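Local structure of peptidase M42 (Thaumarchaeota archaeon SCGC AB-539-E09, 5DS0) at residues G21-V26 with H66-G71; L46-F51 with Q222-V227; R193-Q198 with L342-I347. The protein is a cobalt-bound M42-family peptidase of the TET aminopeptidase type, which probably removes N-terminal residues from peptides in a twelve-subunit assembly. All blocks are in the same frame, centred on the assembly; numbering follows the deposited sequence.

Contact 1: G21-V26 with H66-G71. With CO (cobalt (II) ion), chain T.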
loop_
_atom_site.group_PDB
_atom_site.type_symbol
_atom_site.label_atom_id
_atom_site.label_comp_id
_atom_site.label_asym_id
_atom_site.label_seq_id
_atom_site.Cartn_x
_atom_site.Cartn_y
_atom_site.Cartn_z
ATOM N N GLY C 21 -38.958 -1.839 18.661
ATOM C CA GLY C 21 -40.138 -2.254 17.888
ATOM C C GLY C 21 -40.983 -3.351 18.520
ATOM O O GLY C 21 -42.107 -3.608 18.076
ATOM N N PHE C 22 -40.435 -4.021 19.530
ATOM C CA PHE C 22 -41.099 -5.159 20.132
ATOM C C PHE C 22 -41.035 -5.081 21.650
ATOM O O PHE C 22 -40.642 -6.036 22.310
ATOM C CB PHE C 22 -40.438 -6.458 19.672
ATOM C CG PHE C 22 -40.301 -6.599 18.184
ATOM C CD1 PHE C 22 -39.283 -5.959 17.500
ATOM C CD2 PHE C 22 -41.160 -7.411 17.472
ATOM C CE1 PHE C 22 -39.144 -6.100 16.128
ATOM C CE2 PHE C 22 -41.021 -7.556 16.099
ATOM C CZ PHE C 22 -40.008 -6.902 15.426
ATOM N N GLU C 23 -41.474 -3.963 22.207
ATOM C CA GLU C 23 -41.278 -3.690 23.629
ATOM C C GLU C 23 -42.482 -4.028 24.497
ATOM O O GLU C 23 -42.528 -3.623 25.647
ATOM C CB GLU C 23 -40.917 -2.201 23.817
ATOM C CG GLU C 23 -39.746 -1.746 22.946
ATOM C CD GLU C 23 -40.113 -1.040 21.638
ATOM O OE1 GLU C 23 -39.261 -0.459 20.885
ATOM O OE2 GLU C 23 -41.290 -1.129 21.309
ATOM N N ARG C 24 -43.468 -4.741 23.963
ATOM C CA ARG C 24 -44.742 -4.881 24.667
ATOM C C ARG C 24 -44.644 -5.669 25.971
ATOM O O ARG C 24 -45.237 -5.272 26.971
ATOM C CB ARG C 24 -45.799 -5.470 23.742
ATOM C CG ARG C 24 -46.170 -4.521 22.606
ATOM C CD ARG C 24 -47.390 -4.994 21.830
ATOM N NE ARG C 24 -47.973 -3.934 21.012
ATOM C CZ ARG C 24 -49.088 -4.062 20.285
ATOM N NH1 ARG C 24 -49.748 -5.217 20.265
ATOM N NH2 ARG C 24 -49.547 -3.030 19.579
ATOM N N GLU C 25 -43.871 -6.754 25.973
ATOM C CA GLU C 25 -43.648 -7.541 27.190
ATOM C C GLU C 25 -43.050 -6.701 28.327
ATOM O O GLU C 25 -43.468 -6.828 29.475
ATOM C CB GLU C 25 -42.746 -8.737 26.900
ATOM C CG GLU C 25 -43.466 -9.990 26.422
ATOM C CD GLU C 25 -42.573 -11.240 26.385
ATOM O OE1 GLU C 25 -42.395 -11.652 25.245
ATOM O OE2 GLU C 25 -42.051 -11.821 27.405
ATOM N N VAL C 26 -42.095 -5.832 27.993
ATOM C CA VAL C 26 -41.374 -5.012 28.992
ATOM C C VAL C 26 -42.278 -3.872 29.498
ATOM O O VAL C 26 -42.297 -3.555 30.681
ATOM C CB VAL C 26 -39.958 -4.539 28.493
ATOM C CG1 VAL C 26 -40.103 -3.574 27.349
ATOM C CG2 VAL C 26 -39.179 -3.833 29.598
ATOM N N HIS C 66 -36.013 4.953 27.942
ATOM C CA HIS C 66 -36.479 4.037 26.904
ATOM C C HIS C 66 -36.343 2.587 27.340
ATOM O O HIS C 66 -35.332 2.200 27.916
ATOM C CB HIS C 66 -35.798 4.301 25.544
ATOM C CG HIS C 66 -34.332 3.991 25.500
ATOM N ND1 HIS C 66 -33.844 2.746 25.169
ATOM C CD2 HIS C 66 -33.249 4.781 25.687
ATOM C CE1 HIS C 66 -32.522 2.774 25.179
ATOM N NE2 HIS C 66 -32.135 3.996 25.496
ATOM N N THR C 67 -37.376 1.791 27.063
ATOM C CA THR C 67 -37.384 0.394 27.453
ATOM C C THR C 67 -36.965 -0.534 26.338
ATOM O O THR C 67 -36.833 -1.740 26.557
ATOM C CB THR C 67 -38.768 -0.039 27.905
ATOM O OG1 THR C 67 -39.716 0.295 26.881
ATOM C CG2 THR C 67 -39.137 0.646 29.194
ATOM N N ASP C 68 -36.794 -0.015 25.131
ATOM C CA ASP C 68 -36.247 -0.851 24.064
ATOM C C ASP C 68 -34.766 -1.081 24.312
ATOM O O ASP C 68 -34.080 -0.239 24.894
ATOM C CB ASP C 68 -36.511 -0.288 22.658
ATOM C CG ASP C 68 -35.789 1.013 22.383
ATOM O OD1 ASP C 68 -35.818 1.916 23.246
ATOM O OD2 ASP C 68 -35.226 1.153 21.276
ATOM N N GLU C 69 -34.301 -2.251 23.905
ATOM C CA GLU C 69 -32.899 -2.626 23.996
ATOM C C GLU C 69 -32.379 -2.916 22.601
ATOM O O GLU C 69 -33.123 -3.273 21.687
ATOM C CB GLU C 69 -32.723 -3.874 24.868
ATOM C CG GLU C 69 -33.521 -5.083 24.365
ATOM C CD GLU C 69 -33.347 -6.332 25.207
ATOM O OE1 GLU C 69 -32.171 -6.718 25.458
ATOM O OE2 GLU C 69 -34.381 -6.924 25.594
ATOM N N VAL C 70 -31.080 -2.800 22.431
ATOM C CA VAL C 70 -30.504 -3.216 21.172
ATOM C C VAL C 70 -30.772 -4.699 21.004
ATOM O O VAL C 70 -30.811 -5.443 21.977
ATOM C CB VAL C 70 -29.006 -2.898 21.083
ATOM C CG1 VAL C 70 -28.805 -1.383 21.104
ATOM C CG2 VAL C 70 -28.217 -3.573 22.195
ATOM N N GLY C 71 -30.982 -5.097 19.756
ATOM C CA GLY C 71 -31.324 -6.471 19.430
ATOM C C GLY C 71 -31.087 -6.786 17.968
ATOM O O GLY C 71 -30.261 -6.170 17.314
HETATM CO CO CO T . -30.160 4.673 25.435
#

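Contact 2: L46-F51 with Q222-V227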
loop_
_atom_site.group_PDB
_atom_site.type_symbol
_atom_site.label_atom_id
_atom_site.label_comp_id
_atom_site.label_asym_id
_atom_site.label_seq_id
_atom_site.Cartn_x
_atom_site.Cartn_y
_atom_site.Cartn_z
ATOM N N LEU C 46 -47.088 4.133 19.171
ATOM C CA LEU C 46 -45.909 3.323 18.929
ATOM C C LEU C 46 -45.685 2.274 20.018
ATOM O O LEU C 46 -44.967 1.302 19.790
ATOM C CB LEU C 46 -44.673 4.212 18.792
ATOM C CG LEU C 46 -44.323 4.664 17.371
ATOM C CD1 LEU C 46 -45.532 5.158 16.594
ATOM C CD2 LEU C 46 -43.248 5.743 17.395
ATOM N N GLY C 47 -46.289 2.462 21.184
ATOM C CA GLY C 47 -46.128 1.521 22.284
ATOM C C GLY C 47 -45.530 2.095 23.560
ATOM O O GLY C 47 -45.333 1.356 24.516
ATOM N N SER C 48 -45.221 3.394 23.589
ATOM C CA SER C 48 -44.736 4.040 24.816
ATOM C C SER C 48 -45.866 4.128 25.813
ATOM O O SER C 48 -46.956 4.573 25.467
ATOM C CB SER C 48 -44.239 5.466 24.565
ATOM O OG SER C 48 -43.350 5.542 23.467
ATOM N N VAL C 49 -45.616 3.685 27.040
ATOM C CA VAL C 49 -46.570 3.924 28.121
ATOM C C VAL C 49 -46.002 4.997 29.073
ATOM O O VAL C 49 -44.803 5.052 29.346
ATOM C CB VAL C 49 -47.033 2.656 28.904
ATOM C CG1 VAL C 49 -47.333 1.407 28.054
ATOM C CG2 VAL C 49 -45.978 2.278 29.889
ATOM N N THR C 50 -46.902 5.831 29.574
ATOM C CA THR C 50 -46.564 6.985 30.366
ATOM C C THR C 50 -47.460 7.026 31.612
ATOM O O THR C 50 -48.673 6.929 31.516
ATOM C CB THR C 50 -46.761 8.278 29.536
ATOM O OG1 THR C 50 -46.064 8.179 28.279
ATOM C CG2 THR C 50 -46.269 9.506 30.301
ATOM N N PHE C 51 -46.841 7.211 32.770
ATOM C CA PHE C 51 -47.523 7.187 34.047
ATOM C C PHE C 51 -47.582 8.577 34.623
ATOM O O PHE C 51 -46.553 9.240 34.753
ATOM C CB PHE C 51 -46.756 6.293 35.008
ATOM C CG PHE C 51 -46.518 4.923 34.473
ATOM C CD1 PHE C 51 -47.555 4.005 34.438
ATOM C CD2 PHE C 51 -45.282 4.555 33.979
ATOM C CE1 PHE C 51 -47.356 2.733 33.931
ATOM C CE2 PHE C 51 -45.072 3.286 33.480
ATOM C CZ PHE C 51 -46.107 2.371 33.456
ATOM N N GLN C 222 -40.469 11.320 20.259
ATOM C CA GLN C 222 -41.137 12.342 19.448
ATOM C C GLN C 222 -42.644 12.304 19.640
ATOM O O GLN C 222 -43.271 13.330 19.881
ATOM C CB GLN C 222 -40.809 12.145 17.976
ATOM C CG GLN C 222 -41.243 13.297 17.092
ATOM C CD GLN C 222 -40.853 13.085 15.638
ATOM O OE1 GLN C 222 -39.740 12.633 15.348
ATOM N NE2 GLN C 222 -41.766 13.391 14.718
ATOM N N THR C 223 -43.200 11.101 19.561
ATOM C CA THR C 223 -44.628 10.883 19.673
ATOM C C THR C 223 -45.151 11.005 21.104
ATOM O O THR C 223 -46.272 11.483 21.315
ATOM C CB THR C 223 -45.015 9.510 19.109
ATOM O OG1 THR C 223 -44.248 8.493 19.755
ATOM C CG2 THR C 223 -44.767 9.453 17.580
ATOM N N THR C 224 -44.354 10.611 22.090
ATOM C CA THR C 224 -44.716 10.814 23.502
ATOM C C THR C 224 -44.670 12.297 23.898
ATOM O O THR C 224 -45.534 12.776 24.628
ATOM C CB THR C 224 -43.808 9.997 24.445
ATOM O OG1 THR C 224 -44.208 8.625 24.400
ATOM C CG2 THR C 224 -43.920 10.491 25.882
ATOM N N ALA C 225 -43.676 13.022 23.401
ATOM C CA ALA C 225 -43.611 14.455 23.601
ATOM C C ALA C 225 -44.859 15.160 23.044
ATOM O O ALA C 225 -45.377 16.104 23.663
ATOM C CB ALA C 225 -42.367 15.020 22.941
ATOM N N HIS C 226 -45.322 14.718 21.873
ATOM C CA HIS C 226 -46.544 15.253 21.285
ATOM C C HIS C 226 -47.739 15.049 22.221
ATOM O O HIS C 226 -48.529 15.973 22.438
ATOM C CB HIS C 226 -46.831 14.627 19.914
ATOM C CG HIS C 226 -48.144 15.052 19.327
ATOM N ND1 HIS C 226 -48.297 16.219 18.604
ATOM C CD2 HIS C 226 -49.371 14.479 19.382
ATOM C CE1 HIS C 226 -49.563 16.346 18.244
ATOM N NE2 HIS C 226 -50.235 15.304 18.701
ATOM N N VAL C 227 -47.876 13.843 22.760
ATOM C CA VAL C 227 -49.002 13.511 23.637
ATOM C C VAL C 227 -48.998 14.357 24.920
ATOM O O VAL C 227 -50.038 14.845 25.342
ATOM C CB VAL C 227 -49.002 12.006 23.996
ATOM C CG1 VAL C 227 -49.938 11.712 25.162
ATOM C CG2 VAL C 227 -49.374 11.167 22.777
#

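Contact 3: R193-Q198 with L342-I347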
loop_
_atom_site.group_PDB
_atom_site.type_symbol
_atom_site.label_atom_id
_atom_site.label_comp_id
_atom_site.label_asym_id
_atom_site.label_seq_id
_atom_site.Cartn_x
_atom_site.Cartn_y
_atom_site.Cartn_z
ATOM N N ARG C 193 -43.090 6.001 42.561
ATOM C CA ARG C 193 -43.572 5.128 43.626
ATOM C C ARG C 193 -43.296 5.733 44.973
ATOM O O ARG C 193 -44.189 5.825 45.807
ATOM C CB ARG C 193 -42.919 3.753 43.561
ATOM C CG ARG C 193 -43.386 2.824 44.674
ATOM C CD ARG C 193 -42.737 1.457 44.611
ATOM N NE ARG C 193 -41.314 1.472 44.941
ATOM C CZ ARG C 193 -40.790 1.567 46.163
ATOM N NH1 ARG C 193 -41.559 1.670 47.235
ATOM N NH2 ARG C 193 -39.463 1.584 46.287
ATOM N N ARG C 194 -42.059 6.154 45.181
ATOM C CA ARG C 194 -41.647 6.702 46.463
ATOM C C ARG C 194 -42.355 7.982 46.844
ATOM O O ARG C 194 -42.622 8.227 48.016
ATOM C CB ARG C 194 -40.138 6.922 46.500
ATOM C CG ARG C 194 -39.475 5.648 47.057
ATOM C CD ARG C 194 -38.092 5.198 46.452
ATOM N NE ARG C 194 -37.025 6.062 46.935
ATOM C CZ ARG C 194 -35.712 5.811 46.929
ATOM N NH1 ARG C 194 -34.953 6.762 47.410
ATOM N NH2 ARG C 194 -35.124 4.681 46.471
HETATM N N MSE C 195 -42.662 8.800 45.850
HETATM C CA MSE C 195 -43.367 10.051 46.094
HETATM C C MSE C 195 -44.757 9.791 46.605
HETATM O O MSE C 195 -45.228 10.495 47.502
HETATM C CB MSE C 195 -43.367 10.884 44.817
HETATM C CG MSE C 195 -41.960 11.427 44.645
HETATM SE SE MSE C 195 -41.868 12.823 43.270
HETATM C CE MSE C 195 -41.619 14.374 44.473
ATOM N N LYS C 196 -45.428 8.789 46.046
ATOM C CA LYS C 196 -46.729 8.406 46.545
ATOM C C LYS C 196 -46.616 7.753 47.920
ATOM O O LYS C 196 -47.287 8.186 48.850
ATOM C CB LYS C 196 -47.454 7.495 45.571
ATOM C CG LYS C 196 -48.843 7.138 46.069
ATOM C CD LYS C 196 -49.855 7.030 44.946
ATOM C CE LYS C 196 -51.274 6.944 45.492
ATOM N NZ LYS C 196 -52.245 6.771 44.381
ATOM N N ASP C 197 -45.746 6.755 48.061
ATOM C CA ASP C 197 -45.572 6.038 49.338
ATOM C C ASP C 197 -45.258 6.921 50.539
ATOM O O ASP C 197 -45.763 6.676 51.629
ATOM C CB ASP C 197 -44.475 4.965 49.241
ATOM C CG ASP C 197 -45.019 3.592 48.884
ATOM O OD1 ASP C 197 -46.218 3.318 49.139
ATOM O OD2 ASP C 197 -44.256 2.766 48.351
ATOM N N GLN C 198 -44.437 7.944 50.347
ATOM C CA GLN C 198 -44.068 8.840 51.440
ATOM C C GLN C 198 -44.816 10.172 51.410
ATOM O O GLN C 198 -44.413 11.132 52.068
ATOM C CB GLN C 198 -42.570 9.098 51.389
ATOM C CG GLN C 198 -41.729 7.833 51.381
ATOM C CD GLN C 198 -40.266 8.120 51.088
ATOM O OE1 GLN C 198 -39.772 9.226 51.325
ATOM N NE2 GLN C 198 -39.570 7.122 50.552
ATOM N N LEU C 342 -31.996 12.202 43.494
ATOM C CA LEU C 342 -31.836 13.462 42.795
ATOM C C LEU C 342 -33.106 13.888 42.052
ATOM O O LEU C 342 -33.502 15.051 42.142
ATOM C CB LEU C 342 -30.672 13.376 41.806
ATOM C CG LEU C 342 -30.428 14.623 40.957
ATOM C CD1 LEU C 342 -30.135 15.832 41.829
ATOM C CD2 LEU C 342 -29.293 14.379 39.975
ATOM N N VAL C 343 -33.722 12.956 41.327
ATOM C CA VAL C 343 -34.911 13.280 40.525
ATOM C C VAL C 343 -36.051 13.736 41.442
ATOM O O VAL C 343 -36.760 14.683 41.116
ATOM C CB VAL C 343 -35.414 12.155 39.537
ATOM C CG1 VAL C 343 -34.551 12.076 38.284
ATOM C CG2 VAL C 343 -35.489 10.786 40.176
ATOM N N ILE C 344 -36.186 13.108 42.606
ATOM C CA ILE C 344 -37.191 13.515 43.572
ATOM C C ILE C 344 -36.962 14.956 44.032
ATOM O O ILE C 344 -37.885 15.768 44.007
ATOM C CB ILE C 344 -37.228 12.543 44.762
ATOM C CG1 ILE C 344 -37.859 11.214 44.320
ATOM C CG2 ILE C 344 -38.013 13.126 45.927
ATOM C CD1 ILE C 344 -37.722 10.075 45.308
ATOM N N GLU C 345 -35.733 15.277 44.429
ATOM C CA GLU C 345 -35.417 16.633 44.865
ATOM C C GLU C 345 -35.725 17.651 43.782
ATOM O O GLU C 345 -36.169 18.754 44.069
ATOM C CB GLU C 345 -33.947 16.758 45.264
ATOM C CG GLU C 345 -33.516 15.916 46.452
ATOM C CD GLU C 345 -34.469 16.012 47.623
ATOM O OE1 GLU C 345 -34.639 17.119 48.184
ATOM O OE2 GLU C 345 -35.020 14.968 48.005
ATOM N N LEU C 346 -35.451 17.302 42.536
ATOM C CA LEU C 346 -35.713 18.213 41.424
ATOM C C LEU C 346 -37.201 18.453 41.297
ATOM O O LEU C 346 -37.648 19.595 41.252
ATOM C CB LEU C 346 -35.187 17.645 40.114
ATOM C CG LEU C 346 -33.673 17.497 40.020
ATOM C CD1 LEU C 346 -33.326 16.735 38.760
ATOM C CD2 LEU C 346 -32.983 18.845 40.020
ATOM N N ILE C 347 -37.961 17.372 41.265
ATOM C CA ILE C 347 -39.402 17.464 41.117
ATOM C C ILE C 347 -40.048 18.277 42.244
ATOM O O ILE C 347 -40.972 19.045 42.001
ATOM C CB ILE C 347 -40.017 16.050 41.026
ATOM C CG1 ILE C 347 -39.634 15.416 39.697
ATOM C CG2 ILE C 347 -41.534 16.081 41.150
ATOM C CD1 ILE C 347 -39.781 13.921 39.688
#

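Contact 1: G21-V26 with H66-G71
Glu23 and Val26 lean on Asp68 and Thr67, so that the start of helix 24-34 rests on the loop that follows strand 60-66 and the metal ligand His66. Gly21 opens the segment with a positive phi (93°), readily adopted without a side chain, and its N bonds to Glu23 OE1 at 2.6 Å from above the carboxylate plane. Glu23 holds the N-cap position, yet its side chain reaches for the loop: CG stands anti to the carbonyl carbon (chi1 -53°), and a bend at chi2 lays the chain alongside Asp68 in the same sense. Glu23 CG packs 3.6 Å from Asp68 CB, and the carboxylate planes are turned 74° apart. The same OE1 also accepts the N of Gln213, so an alanine here would probably leave the backbone N atoms of Gly21 and Gln213 without this acceptor and open a gap beside Asp68 CB. Val26 offers branched apolar surface for a buried position, with CG1 3.8 Å from Thr67 CB; the Thr67 hydroxyl has its own partner in Asn27. Within the loop, His66 ND1 donates to Asp68 O at 3.0 Å, the acceptor lying in the ring plane. That bond helps set the ring's rotation while His66 NE2 binds cobalt at 2.1 Å, beside Asp180, Glu214 and Glu237. His66-Thr67-Asp68 is the His-X-Asp sequence of this peptidase clan, whose aspartate probably orients the histidine ligand, as in relatives. Glu23 OE1 lies 4.4 Å from Asp68 OD2, which bonds to Ser20 and Glu215 N, so the two acids meet through carbon.

Contact 2: L46-F51 with Q222-V227
Leu46, Ser48 and Thr50 meet two consecutive threonines of helix 219-228. Leu46 stands nearly perpendicular to Thr223, its CD2 branch 3.8 Å from Thr223 OG1 and 4.0 Å from Thr223 CG2, so one methyl touches both branches of the threonine. Ser48 faces Thr224 through its CB, which touches Thr224 OG1; serine suits the place because its hydroxyl reaches Asp44. Thr50 comes next, two residues further along the chain, in strand 49-53, its OG1 4.0 Å from Thr224 CG2. In Thr224, OG1 anti to the carbonyl carbon (chi1 -76°) leaves CG2 anti to the backbone N and turned to Thr50, while the hydroxyl branch faces Ser48. Alternation along the strand explains the spacing: Thr50 faces this helix, whereas Val49 points away and packs with Phe51 against helix 24-34. The sheet is therefore covered by helices on both faces, the alpha/beta/alpha layering of the metallopeptidase domain, and strand 49-53 runs antiparallel to strand 205-211 through backbone bonds of Val49 with Ala210 and Phe51 with Gly208. Beyond the first shell, Asp44 gathers the polar ends: its OD2 is hydrogen-bonded to the hydroxyls of Ser48, Thr223 and Thr224, which suits short hydroxyl side chains at all three places. Ser48 OG also bonds to Val212 N, and Thr50 OG1 to Ser209 OG in the neighbouring strand. Gly47, with phi 120°, turns the chain between Leu46 and Ser48. Gly311 and Ala310 of a second subunit pack against Leu46 and Thr223 respectively.

Contact 3: R193-Q198 with L342-I347
The guanidinium of Arg194 is met obliquely by Ile344 CD1, while one face of the Arg193 guanidinium carries Arg194 CG, 4.0 Å above its plane and nearer its edge than its centre. Arg193 NH1 forms a salt bridge to Asp197 OD2 (3.1 Å), one helical turn on, though the hydrogen bond within it is weak, and NH2 pairs with Glu190, so two acids pair with this arginine along its helix. Arg194 borders a helix-helix packing contact in the alpha/beta domain: the axes of 193-197 and 342-347 cross at -61° and approach to 11.1 Å. On helix 333-349, Ile344 and Ile347 are three residues apart and so face the same way; Glu337 and Ile340, further back on that helix, both engage Arg194, the acid by a salt bridge to NH1 and the isoleucine by packing. Arg194 thus combines two roles, its aliphatic CB lying 4.1 Å from Ile344 CD1 and its charged tip held by Glu337, as fits a residue at the partly exposed border. Met195 carries the buried centre. It is present as selenomethionine, a label that keeps the long, flexible, unbranched shape. Met195 and Ile344 run antiparallel alongside one another, Met195 CG reaching 4.1 Å from Ile344 CG1. With CG anti to the carbonyl carbon (chi1 -74°) and a bend at chi3, the terminal methyl is swung over onto the ridge formed by the two isoleucines. There Met195 CE lies 4.1 Å from Ile344 CG2 and also nears that residue's carbonyl oxygen. Ile200 and Lys348 touch the same side chain. Ile347, which Met195 crosses aslant, presents CG2 to both ends of the SE-CE bond: 3.9 Å from Met195 SE and 3.7 Å from Met195 CE.

All three contacts are largely buried, but their centres lie at increasing distance from the chain centre, about 9, 15 and 21 Å for contacts 1, 2 and 3. Contact 1 is the one that holds a metal ligand, and packs an acidic side chain beside the metal-site loop, each carboxylate with polar partners of its own; contact 2 is a hydroxyl cluster gathered on an acid between strand and helix; contact 3 is mainly apolar, between two helices, with charges at its border. Helix 24-34 links the first two, contributing to contact 1 and covering the other face of the strand in contact 2. Both also touch a second subunit, whereas no other chain reaches contact 3. Contact 3's helix 179-197 also packs against Val26 and Thr67 of contact 1.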